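D-alanyl-lipoteichoic acid synthetase (Streptococcus pneumoniae, PDB 3BMA) probably takes part in the D-alanylation of lipoteichoic acid during cell wall biogenesis, as a DltD-family member of the SGNH hydrolase clan. Local coordinates at residues S50-F55 with V103-P108; K259-Q264 with M304-L309; P298-W303 with F344-T349. The protein carries 1 engineered substitution. All coordinates share one frame; numbering follows the deposited sequence.

Contact 1. Residues S50-F55 with V103-P108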
loop_
_atom_site.group_PDB
_atom_site.type_symbol
_atom_site.label_atom_id
_atom_site.label_comp_id
_atom_site.label_asym_id
_atom_site.label_seq_id
_atom_site.Cartn_x
_atom_site.Cartn_y
_atom_site.Cartn_z
ATOM N N SER C 50 -9.799 -38.165 -16.024
ATOM C CA SER C 50 -10.421 -38.351 -17.337
ATOM C C SER C 50 -11.682 -39.211 -17.253
ATOM O O SER C 50 -12.230 -39.604 -18.286
ATOM C CB SER C 50 -9.438 -39.005 -18.312
ATOM O OG SER C 50 -8.093 -38.716 -17.987
ATOM N N GLU C 51 -12.132 -39.478 -16.023
ATOM C CA GLU C 51 -13.270 -40.361 -15.765
ATOM C C GLU C 51 -14.573 -39.872 -16.384
ATOM O O GLU C 51 -15.363 -40.672 -16.876
ATOM C CB GLU C 51 -13.460 -40.575 -14.259
ATOM C CG GLU C 51 -12.719 -41.782 -13.685
ATOM C CD GLU C 51 -11.233 -41.537 -13.444
ATOM O OE1 GLU C 51 -10.488 -42.534 -13.317
ATOM O OE2 GLU C 51 -10.808 -40.360 -13.376
ATOM N N TRP C 52 -14.792 -38.558 -16.368
ATOM C CA TRP C 52 -16.044 -37.979 -16.868
ATOM C C TRP C 52 -16.004 -37.621 -18.349
ATOM O O TRP C 52 -17.000 -37.145 -18.893
ATOM C CB TRP C 52 -16.439 -36.729 -16.065
ATOM C CG TRP C 52 -16.011 -36.723 -14.627
ATOM C CD1 TRP C 52 -15.104 -35.880 -14.050
ATOM C CD2 TRP C 52 -16.470 -37.594 -13.584
ATOM N NE1 TRP C 52 -14.968 -36.170 -12.713
ATOM C CE2 TRP C 52 -15.790 -37.221 -12.401
ATOM C CE3 TRP C 52 -17.383 -38.658 -13.535
ATOM C CZ2 TRP C 52 -15.999 -37.871 -11.179
ATOM C CZ3 TRP C 52 -17.589 -39.305 -12.321
ATOM C CH2 TRP C 52 -16.900 -38.906 -11.159
ATOM N N LEU C 53 -14.861 -37.848 -18.993
ATOM C CA LEU C 53 -14.648 -37.427 -20.380
ATOM C C LEU C 53 -15.430 -38.214 -21.432
ATOM O O LEU C 53 -15.971 -37.622 -22.369
ATOM C CB LEU C 53 -13.157 -37.426 -20.727
ATOM C CG LEU C 53 -12.407 -36.118 -20.480
ATOM C CD1 LEU C 53 -10.915 -36.346 -20.612
ATOM C CD2 LEU C 53 -12.874 -35.035 -21.448
ATOM N N ARG C 54 -15.476 -39.539 -21.285
ATOM C CA ARG C 54 -16.216 -40.385 -22.219
ATOM C C ARG C 54 -17.624 -40.684 -21.715
ATOM O O ARG C 54 -17.808 -41.231 -20.621
ATOM C CB ARG C 54 -15.453 -41.680 -22.534
ATOM C CG ARG C 54 -14.267 -41.519 -23.494
ATOM C CD ARG C 54 -14.689 -41.440 -24.969
ATOM N NE ARG C 54 -14.837 -40.059 -25.437
ATOM C CZ ARG C 54 -15.995 -39.471 -25.733
ATOM N NH1 ARG C 54 -16.004 -38.211 -26.146
ATOM N NH2 ARG C 54 -17.143 -40.132 -25.624
ATOM N N PHE C 55 -18.609 -40.315 -22.529
ATOM C CA PHE C 55 -20.016 -40.420 -22.174
ATOM C C PHE C 55 -20.677 -41.623 -22.832
ATOM O O PHE C 55 -20.339 -41.993 -23.961
ATOM C CB PHE C 55 -20.755 -39.152 -22.613
ATOM C CG PHE C 55 -20.425 -37.923 -21.802
ATOM C CD1 PHE C 55 -19.208 -37.259 -21.964
ATOM C CD2 PHE C 55 -21.352 -37.404 -20.902
ATOM C CE1 PHE C 55 -18.916 -36.113 -21.234
ATOM C CE2 PHE C 55 -21.065 -36.255 -20.165
ATOM C CZ PHE C 55 -19.842 -35.613 -20.328
ATOM N N VAL C 103 -18.475 -35.982 -4.924
ATOM C CA VAL C 103 -17.962 -37.266 -5.413
ATOM C C VAL C 103 -16.478 -37.085 -5.725
ATOM O O VAL C 103 -16.102 -36.172 -6.456
ATOM C CB VAL C 103 -18.711 -37.744 -6.689
ATOM C CG1 VAL C 103 -18.046 -38.983 -7.288
ATOM C CG2 VAL C 103 -20.162 -38.025 -6.381
ATOM N N TYR C 104 -15.639 -37.944 -5.157
ATOM C CA TYR C 104 -14.202 -37.868 -5.381
ATOM C C TYR C 104 -13.648 -39.218 -5.825
ATOM O O TYR C 104 -13.567 -40.150 -5.033
ATOM C CB TYR C 104 -13.494 -37.374 -4.113
ATOM C CG TYR C 104 -12.085 -36.888 -4.348
ATOM C CD1 TYR C 104 -11.841 -35.565 -4.713
ATOM C CD2 TYR C 104 -10.995 -37.743 -4.203
ATOM C CE1 TYR C 104 -10.554 -35.108 -4.940
ATOM C CE2 TYR C 104 -9.701 -37.296 -4.427
ATOM C CZ TYR C 104 -9.491 -35.976 -4.791
ATOM O OH TYR C 104 -8.218 -35.526 -5.020
ATOM N N VAL C 105 -13.276 -39.316 -7.099
ATOM C CA VAL C 105 -12.612 -40.504 -7.637
ATOM C C VAL C 105 -11.177 -40.580 -7.114
ATOM O O VAL C 105 -10.475 -39.573 -7.098
ATOM C CB VAL C 105 -12.632 -40.485 -9.181
ATOM C CG1 VAL C 105 -11.715 -41.555 -9.775
ATOM C CG2 VAL C 105 -14.050 -40.666 -9.682
ATOM N N ILE C 106 -10.764 -41.755 -6.634
ATOM C CA ILE C 106 -9.368 -41.997 -6.265
ATOM C C ILE C 106 -8.862 -43.203 -7.041
ATOM O O ILE C 106 -9.109 -44.352 -6.657
ATOM C CB ILE C 106 -9.172 -42.284 -4.756
ATOM C CG1 ILE C 106 -9.833 -41.226 -3.877
ATOM C CG2 ILE C 106 -7.692 -42.360 -4.417
ATOM C CD1 ILE C 106 -9.715 -41.539 -2.399
ATOM N N SER C 107 -8.160 -42.945 -8.138
ATOM C CA SER C 107 -7.618 -44.025 -8.951
ATOM C C SER C 107 -6.252 -44.441 -8.417
ATOM O O SER C 107 -5.373 -43.593 -8.250
ATOM C CB SER C 107 -7.533 -43.614 -10.417
ATOM O OG SER C 107 -7.070 -44.686 -11.210
ATOM N N PRO C 108 -6.083 -45.743 -8.108
ATOM C CA PRO C 108 -4.810 -46.288 -7.626
ATOM C C PRO C 108 -3.627 -46.126 -8.589
ATOM O O PRO C 108 -2.480 -46.158 -8.146
ATOM C CB PRO C 108 -5.128 -47.770 -7.398
ATOM C CG PRO C 108 -6.608 -47.803 -7.188
ATOM C CD PRO C 108 -7.133 -46.779 -8.135
#

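Contact 2. Residues K259-Q264 with M304-L309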
loop_
_atom_site.group_PDB
_atom_site.type_symbol
_atom_site.label_atom_id
_atom_site.label_comp_id
_atom_site.label_asym_id
_atom_site.label_seq_id
_atom_site.Cartn_x
_atom_site.Cartn_y
_atom_site.Cartn_z
ATOM N N LYS C 259 5.162 -55.007 -27.458
ATOM C CA LYS C 259 6.024 -54.609 -26.339
ATOM C C LYS C 259 5.280 -54.446 -25.007
ATOM O O LYS C 259 5.906 -54.417 -23.941
ATOM C CB LYS C 259 6.832 -53.347 -26.676
ATOM C CG LYS C 259 6.018 -52.072 -26.850
ATOM C CD LYS C 259 6.922 -50.854 -26.859
ATOM C CE LYS C 259 6.124 -49.569 -26.988
ATOM N NZ LYS C 259 7.001 -48.365 -26.938
ATOM N N LEU C 260 3.951 -54.358 -25.076
ATOM C CA LEU C 260 3.106 -54.170 -23.891
ATOM C C LEU C 260 2.947 -55.435 -23.041
ATOM O O LEU C 260 2.509 -55.356 -21.892
ATOM C CB LEU C 260 1.724 -53.624 -24.288
ATOM C CG LEU C 260 1.590 -52.156 -24.716
ATOM C CD1 LEU C 260 0.190 -51.882 -25.255
ATOM C CD2 LEU C 260 1.937 -51.188 -23.582
ATOM N N LYS C 261 3.293 -56.590 -23.617
ATOM C CA LYS C 261 3.288 -57.877 -22.916
ATOM C C LYS C 261 4.331 -57.898 -21.799
ATOM O O LYS C 261 5.520 -57.667 -22.044
ATOM C CB LYS C 261 3.537 -59.018 -23.913
ATOM C CG LYS C 261 3.707 -60.414 -23.309
ATOM C CD LYS C 261 2.373 -61.126 -23.120
ATOM C CE LYS C 261 2.525 -62.643 -23.195
ATOM N NZ LYS C 261 3.330 -63.199 -22.071
ATOM N N ASP C 262 3.857 -58.165 -20.578
ATOM C CA ASP C 262 4.658 -58.158 -19.339
ATOM C C ASP C 262 5.378 -56.839 -19.024
ATOM O O ASP C 262 6.448 -56.840 -18.406
ATOM C CB ASP C 262 5.617 -59.358 -19.270
ATOM C CG ASP C 262 4.916 -60.649 -18.881
ATOM O OD1 ASP C 262 3.906 -60.594 -18.145
ATOM O OD2 ASP C 262 5.387 -61.728 -19.307
ATOM N N SER C 263 4.770 -55.728 -19.446
ATOM C CA SER C 263 5.327 -54.390 -19.247
ATOM C C SER C 263 5.191 -53.922 -17.802
ATOM O O SER C 263 6.083 -53.276 -17.263
ATOM C CB SER C 263 4.645 -53.389 -20.184
ATOM O OG SER C 263 4.893 -52.052 -19.783
ATOM N N GLN C 264 4.068 -54.251 -17.178
ATOM C CA GLN C 264 3.782 -53.780 -15.829
ATOM C C GLN C 264 4.126 -54.820 -14.756
ATOM O O GLN C 264 3.508 -54.852 -13.689
ATOM C CB GLN C 264 2.321 -53.317 -15.744
ATOM C CG GLN C 264 1.965 -52.250 -16.789
ATOM C CD GLN C 264 0.486 -51.896 -16.834
ATOM O OE1 GLN C 264 -0.368 -52.641 -16.353
ATOM N NE2 GLN C 264 0.179 -50.752 -17.432
ATOM N N MET C 304 -4.607 -56.442 -17.356
ATOM C CA MET C 304 -3.611 -56.548 -16.292
ATOM C C MET C 304 -2.939 -57.930 -16.234
ATOM O O MET C 304 -1.802 -58.050 -15.774
ATOM C CB MET C 304 -4.181 -56.073 -14.940
ATOM C CG MET C 304 -4.695 -57.127 -13.972
ATOM S SD MET C 304 -5.083 -56.379 -12.363
ATOM C CE MET C 304 -6.693 -55.713 -12.694
ATOM N N ASP C 305 -3.646 -58.955 -16.715
ATOM C CA ASP C 305 -3.074 -60.289 -16.905
ATOM C C ASP C 305 -2.072 -60.280 -18.056
ATOM O O ASP C 305 -1.024 -60.922 -17.976
ATOM C CB ASP C 305 -4.170 -61.326 -17.180
ATOM C CG ASP C 305 -4.965 -61.695 -15.933
ATOM O OD1 ASP C 305 -4.482 -61.455 -14.804
ATOM O OD2 ASP C 305 -6.079 -62.239 -16.089
ATOM N N TYR C 306 -2.408 -59.544 -19.116
ATOM C CA TYR C 306 -1.535 -59.389 -20.279
ATOM C C TYR C 306 -0.296 -58.555 -19.955
ATOM O O TYR C 306 0.820 -58.937 -20.309
ATOM C CB TYR C 306 -2.296 -58.773 -21.462
ATOM C CG TYR C 306 -1.510 -58.767 -22.759
ATOM C CD1 TYR C 306 -1.438 -59.911 -23.556
ATOM C CD2 TYR C 306 -0.838 -57.619 -23.191
ATOM C CE1 TYR C 306 -0.716 -59.915 -24.748
ATOM C CE2 TYR C 306 -0.112 -57.614 -24.382
ATOM C CZ TYR C 306 -0.055 -58.765 -25.154
ATOM O OH TYR C 306 0.656 -58.773 -26.330
ATOM N N ALA C 307 -0.504 -57.423 -19.281
ATOM C CA ALA C 307 0.576 -56.492 -18.955
ATOM C C ALA C 307 1.391 -56.901 -17.730
ATOM O O ALA C 307 2.473 -56.365 -17.503
ATOM C CB ALA C 307 0.031 -55.081 -18.785
ATOM N N GLY C 308 0.871 -57.837 -16.939
ATOM C CA GLY C 308 1.594 -58.343 -15.769
ATOM C C GLY C 308 1.441 -57.497 -14.521
ATOM O O GLY C 308 2.260 -57.579 -13.601
ATOM N N LEU C 309 0.389 -56.684 -14.491
ATOM C CA LEU C 309 0.065 -55.846 -13.340
ATOM C C LEU C 309 -0.503 -56.731 -12.228
ATOM O O LEU C 309 -1.553 -57.351 -12.396
ATOM C CB LEU C 309 -0.936 -54.759 -13.760
ATOM C CG LEU C 309 -1.172 -53.427 -13.027
ATOM C CD1 LEU C 309 -2.115 -53.549 -11.835
ATOM C CD2 LEU C 309 0.129 -52.767 -12.625
#

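Contact 3. Residues P298-W303 with F344-T349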
loop_
_atom_site.group_PDB
_atom_site.type_symbol
_atom_site.label_atom_id
_atom_site.label_comp_id
_atom_site.label_asym_id
_atom_site.label_seq_id
_atom_site.Cartn_x
_atom_site.Cartn_y
_atom_site.Cartn_z
ATOM N N PRO C 298 -11.449 -50.208 -10.739
ATOM C CA PRO C 298 -10.514 -51.272 -11.063
ATOM C C PRO C 298 -9.725 -50.998 -12.346
ATOM O O PRO C 298 -10.019 -50.047 -13.079
ATOM C CB PRO C 298 -11.437 -52.466 -11.280
ATOM C CG PRO C 298 -12.659 -51.871 -11.885
ATOM C CD PRO C 298 -12.792 -50.482 -11.292
ATOM N N VAL C 299 -8.721 -51.830 -12.598
ATOM C CA VAL C 299 -8.080 -51.902 -13.904
ATOM C C VAL C 299 -8.721 -53.099 -14.614
ATOM O O VAL C 299 -9.159 -54.044 -13.955
ATOM C CB VAL C 299 -6.532 -52.029 -13.769
ATOM C CG1 VAL C 299 -5.856 -52.317 -15.105
ATOM C CG2 VAL C 299 -5.948 -50.758 -13.178
ATOM N N ASN C 300 -8.837 -53.018 -15.940
ATOM C CA ASN C 300 -9.247 -54.142 -16.784
ATOM C C ASN C 300 -8.392 -55.378 -16.464
ATOM O O ASN C 300 -7.164 -55.332 -16.582
ATOM C CB ASN C 300 -9.121 -53.730 -18.260
ATOM C CG ASN C 300 -9.799 -54.699 -19.222
ATOM O OD1 ASN C 300 -9.473 -55.883 -19.275
ATOM N ND2 ASN C 300 -10.724 -54.178 -20.021
ATOM N N LYS C 301 -9.048 -56.457 -16.030
ATOM C CA LYS C 301 -8.360 -57.680 -15.581
ATOM C C LYS C 301 -7.670 -58.421 -16.723
ATOM O O LYS C 301 -6.565 -58.946 -16.547
ATOM C CB LYS C 301 -9.326 -58.610 -14.835
ATOM C CG LYS C 301 -8.682 -59.853 -14.205
ATOM C CD LYS C 301 -9.651 -60.612 -13.303
ATOM C CE LYS C 301 -9.398 -60.339 -11.819
ATOM N NZ LYS C 301 -9.643 -58.924 -11.405
ATOM N N LYS C 302 -8.322 -58.442 -17.888
ATOM C CA LYS C 302 -7.746 -59.068 -19.078
ATOM C C LYS C 302 -6.529 -58.296 -19.575
ATOM O O LYS C 302 -5.606 -58.885 -20.148
ATOM C CB LYS C 302 -8.788 -59.224 -20.189
ATOM C CG LYS C 302 -9.711 -60.420 -19.992
ATOM C CD LYS C 302 -10.504 -60.741 -21.249
ATOM C CE LYS C 302 -11.434 -61.922 -21.019
ATOM N NZ LYS C 302 -12.224 -62.258 -22.235
ATOM N N TRP C 303 -6.526 -56.985 -19.334
ATOM C CA TRP C 303 -5.383 -56.136 -19.634
ATOM C C TRP C 303 -4.256 -56.368 -18.639
ATOM O O TRP C 303 -3.094 -56.480 -19.032
ATOM C CB TRP C 303 -5.789 -54.661 -19.635
ATOM C CG TRP C 303 -4.637 -53.705 -19.470
ATOM C CD1 TRP C 303 -4.358 -52.941 -18.373
ATOM C CD2 TRP C 303 -3.598 -53.429 -20.425
ATOM N NE1 TRP C 303 -3.221 -52.197 -18.585
ATOM C CE2 TRP C 303 -2.732 -52.478 -19.836
ATOM C CE3 TRP C 303 -3.316 -53.891 -21.720
ATOM C CZ2 TRP C 303 -1.602 -51.979 -20.497
ATOM C CZ3 TRP C 303 -2.195 -53.394 -22.377
ATOM C CH2 TRP C 303 -1.351 -52.448 -21.762
ATOM N N PHE C 344 -17.876 -55.353 -19.738
ATOM C CA PHE C 344 -18.487 -54.024 -19.947
ATOM C C PHE C 344 -18.587 -53.131 -18.693
ATOM O O PHE C 344 -19.320 -52.141 -18.683
ATOM C CB PHE C 344 -19.825 -54.118 -20.708
ATOM C CG PHE C 344 -19.803 -55.088 -21.864
ATOM C CD1 PHE C 344 -20.719 -56.132 -21.925
ATOM C CD2 PHE C 344 -18.853 -54.968 -22.881
ATOM C CE1 PHE C 344 -20.702 -57.036 -22.986
ATOM C CE2 PHE C 344 -18.829 -55.867 -23.945
ATOM C CZ PHE C 344 -19.754 -56.902 -23.996
ATOM N N PHE C 345 -17.820 -53.476 -17.659
ATOM C CA PHE C 345 -17.661 -52.640 -16.469
ATOM C C PHE C 345 -16.688 -51.508 -16.790
ATOM O O PHE C 345 -16.724 -50.436 -16.182
ATOM C CB PHE C 345 -17.114 -53.482 -15.309
ATOM C CG PHE C 345 -17.362 -52.890 -13.945
ATOM C CD1 PHE C 345 -18.517 -53.208 -13.239
ATOM C CD2 PHE C 345 -16.434 -52.028 -13.360
ATOM C CE1 PHE C 345 -18.752 -52.672 -11.979
ATOM C CE2 PHE C 345 -16.664 -51.479 -12.099
ATOM C CZ PHE C 345 -17.825 -51.802 -11.409
ATOM N N MET C 346 -15.823 -51.765 -17.767
ATOM C CA MET C 346 -14.725 -50.887 -18.110
ATOM C C MET C 346 -14.917 -50.321 -19.512
ATOM O O MET C 346 -15.382 -51.025 -20.418
ATOM C CB MET C 346 -13.428 -51.687 -18.043
ATOM C CG MET C 346 -12.263 -50.985 -17.377
ATOM S SD MET C 346 -12.140 -51.303 -15.613
ATOM C CE MET C 346 -13.021 -49.873 -14.991
ATOM N N LYS C 347 -14.575 -49.047 -19.683
ATOM C CA LYS C 347 -14.606 -48.400 -20.996
ATOM C C LYS C 347 -13.277 -48.625 -21.722
ATOM O O LYS C 347 -13.251 -48.872 -22.929
ATOM C CB LYS C 347 -14.918 -46.902 -20.856
ATOM C CG LYS C 347 -14.912 -46.105 -22.167
ATOM C CD LYS C 347 -16.144 -46.377 -23.038
ATOM C CE LYS C 347 -17.165 -45.247 -22.954
ATOM N NZ LYS C 347 -17.828 -45.167 -21.629
ATOM N N ASP C 348 -12.180 -48.541 -20.973
ATOM C CA ASP C 348 -10.846 -48.790 -21.513
ATOM C C ASP C 348 -9.967 -49.585 -20.533
ATOM O O ASP C 348 -10.407 -50.593 -19.986
ATOM C CB ASP C 348 -10.179 -47.482 -21.981
ATOM C CG ASP C 348 -10.292 -46.346 -20.971
ATOM O OD1 ASP C 348 -9.883 -46.526 -19.801
ATOM O OD2 ASP C 348 -10.767 -45.256 -21.365
ATOM N N THR C 349 -8.732 -49.142 -20.328
ATOM C CA THR C 349 -7.807 -49.825 -19.428
ATOM C C THR C 349 -8.031 -49.465 -17.952
ATOM O O THR C 349 -7.831 -50.301 -17.065
ATOM C CB THR C 349 -6.318 -49.577 -19.832
ATOM O OG1 THR C 349 -5.446 -50.078 -18.814
ATOM C CG2 THR C 349 -6.023 -48.093 -20.030
#

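Contact 1. Residues S50-F55 with V103-P108
Glu51 and Val105 mark the nearest backbone approach between residues 50-55 and 103-108, with CA atoms 8.2 Å apart, so side chains alone bridge the gap between a loop and the end of a strand. No hydrogen bond crosses it. Within the loop, Leu53 N bonds to Ser50 O at 3.2 Å, and Glu51 and Trp52, inside this bend, are the two residues that reach the other segment. Val103 and Val105 on the strand, and Ser107 just past its end, direct their CB atoms at the loop, whereas those of Tyr104 and Ile106 point away.

Val105 divides its two methyls between the partners. CG2 lies 3.7 Å from Trp52 CH2 and equally close to CZ2, the benzene part of the indole arriving obliquely. With CG beside the backbone N (chi1 -31°), the indole is carried toward the strand, and CH2 also meets Val103 CG1 at 4.0 Å. The other methyl, Val105 CG1, faces the carboxylate end of Glu51, with CD 3.7 Å away. Glu51 is modelled in two conformers, so this second contact is less certain; in the one described, the chain bends at chi2 (79°), and OE2 is hydrogen-bonded to Ser49 OG. Glu51 CB also sits 4.3 Å above the centre of the Trp52 ring, so the two loop side chains pack together.

Strand 101-105 is the middle one of a five-stranded parallel sheet, consistent with the SGNH fold. Val103 and Val105 bond through their backbones to strand 43-47, and Tyr104 to strand 291-296. Phe360 of helix 355-369 packs on both Trp52 and Val103, Phe46 meets the indole edge-to-face, and Ile106 packs on helix 311-326.

Contact 2. Residues K259-Q264 with M304-L309
Gln264 lays its side chain against Ala307 and Leu309, and can be traced atom by atom. CB rests 3.5 Å from Ala307 O and also approaches Leu309 CD2. CG and CD follow along the Ala307 methyl, the chain running extended (chi2 173°). OE1 then ends 3.4 Å from Leu309 CB and about as near Ala307 CB, two apolar neighbours; this buried oxygen has no hydrogen-bonding partner in the model, Trp303 NE1 at 3.6 Å from Gln264 OE1 being a packing neighbour.

Two backbone hydrogen bonds join the segments. Residues 260-263 form a type II turn set against the end of helix 301-307, where late carbonyls lack a further helical turn of N-H groups. Asp262 N supplies one to Tyr306 O at 3.1 Å, almost straight (178°) and in the carbonyl plane. Gln264 N reaches Ala307 O at 2.7 Å, more bent at 143°. Gly308, with positive phi, is where the chain leaves the helix.

At the outer side, Lys261 crosses Tyr306 at about a right angle: its CD stands over one ring face, 4.0 Å from the centroid, as a CH-pi contact. The phenol OH is hydrogen-bonded to Leu257 O, which tethers the far end of the side chain.

Leu260 and Gln264 continue onto Trp303, so the loop is set against helix 301-307, and Leu309 leads from that helix onto Tyr314 of helix 311-326.

Contact 3. Residues P298-W303 with F344-T349
Asn300 and Thr349 supply the hydrogen bond that joins the two segments: Asn300 N to Thr349 O, 3.1 Å and nearly straight (168°), with the donor tilted out of the carbonyl plane. Asn300 is also the N-cap of helix 301-307. Chi1 of -167° swings the amide away from the backbone N, and chi2 of -59° turns OD1 to the helix start, where it accepts from Trp303 N at 3.1 Å, the donor standing above the amide plane. ND2 is held by Met242 O, so both ends of the amide are engaged.

Apolar contacts gather at Pro298. Its CG touches Met346 CE at 3.7 Å and Phe345 CE2 at 4.0 Å, the proline and phenylalanine side chains crossing at about a right angle. The methionine bend at chi3 turns CE onto the proline ring.

A sulfur-to-oxygen approach is separate: the bend at chi2 brings Met346 SD to 3.5 Å from Pro298 O.

Residues 348-351 read Asp-x-x-His, consistent with the sequence motif of the SGNH clan. Asp348 OD1 accepts from the backbone N of both Ile350 and His351, so its carboxylate folds back on this loop, and the chain then runs on toward helix 355-369.

Aromatic packing occupies the other end. Thr349 CB forms a CH-pi contact over the five-membered ring of Trp303, 4.3 Å from its centroid. OG1 lies over the same ring, 3.1 Å from Trp303 NE1, but the angle is too poor for a hydrogen bond.

In the fold
Contact 1 lies deepest, with its centre about 6 Å from that of the chain, and joins the central sheet to a loop by van der Waals packing alone. Contact 3, at about 19 Å, is also buried but adds a backbone bond and a helix cap. Contact 2, centred about 26 Å from the centre of the chain, is partly buried and combines two backbone bonds with a lysine over a tyrosine face. Contacts 2 and 3 share helix 301-307, one at its C-terminal end and the other at its start, and meet where Leu260 CD1 lies 3.9 Å from Trp303 CH2. Contact 1 touches contact 3 through Arg54 and Lys347; contacts 1 and 2 stay about 8 Å apart at nearest atoms.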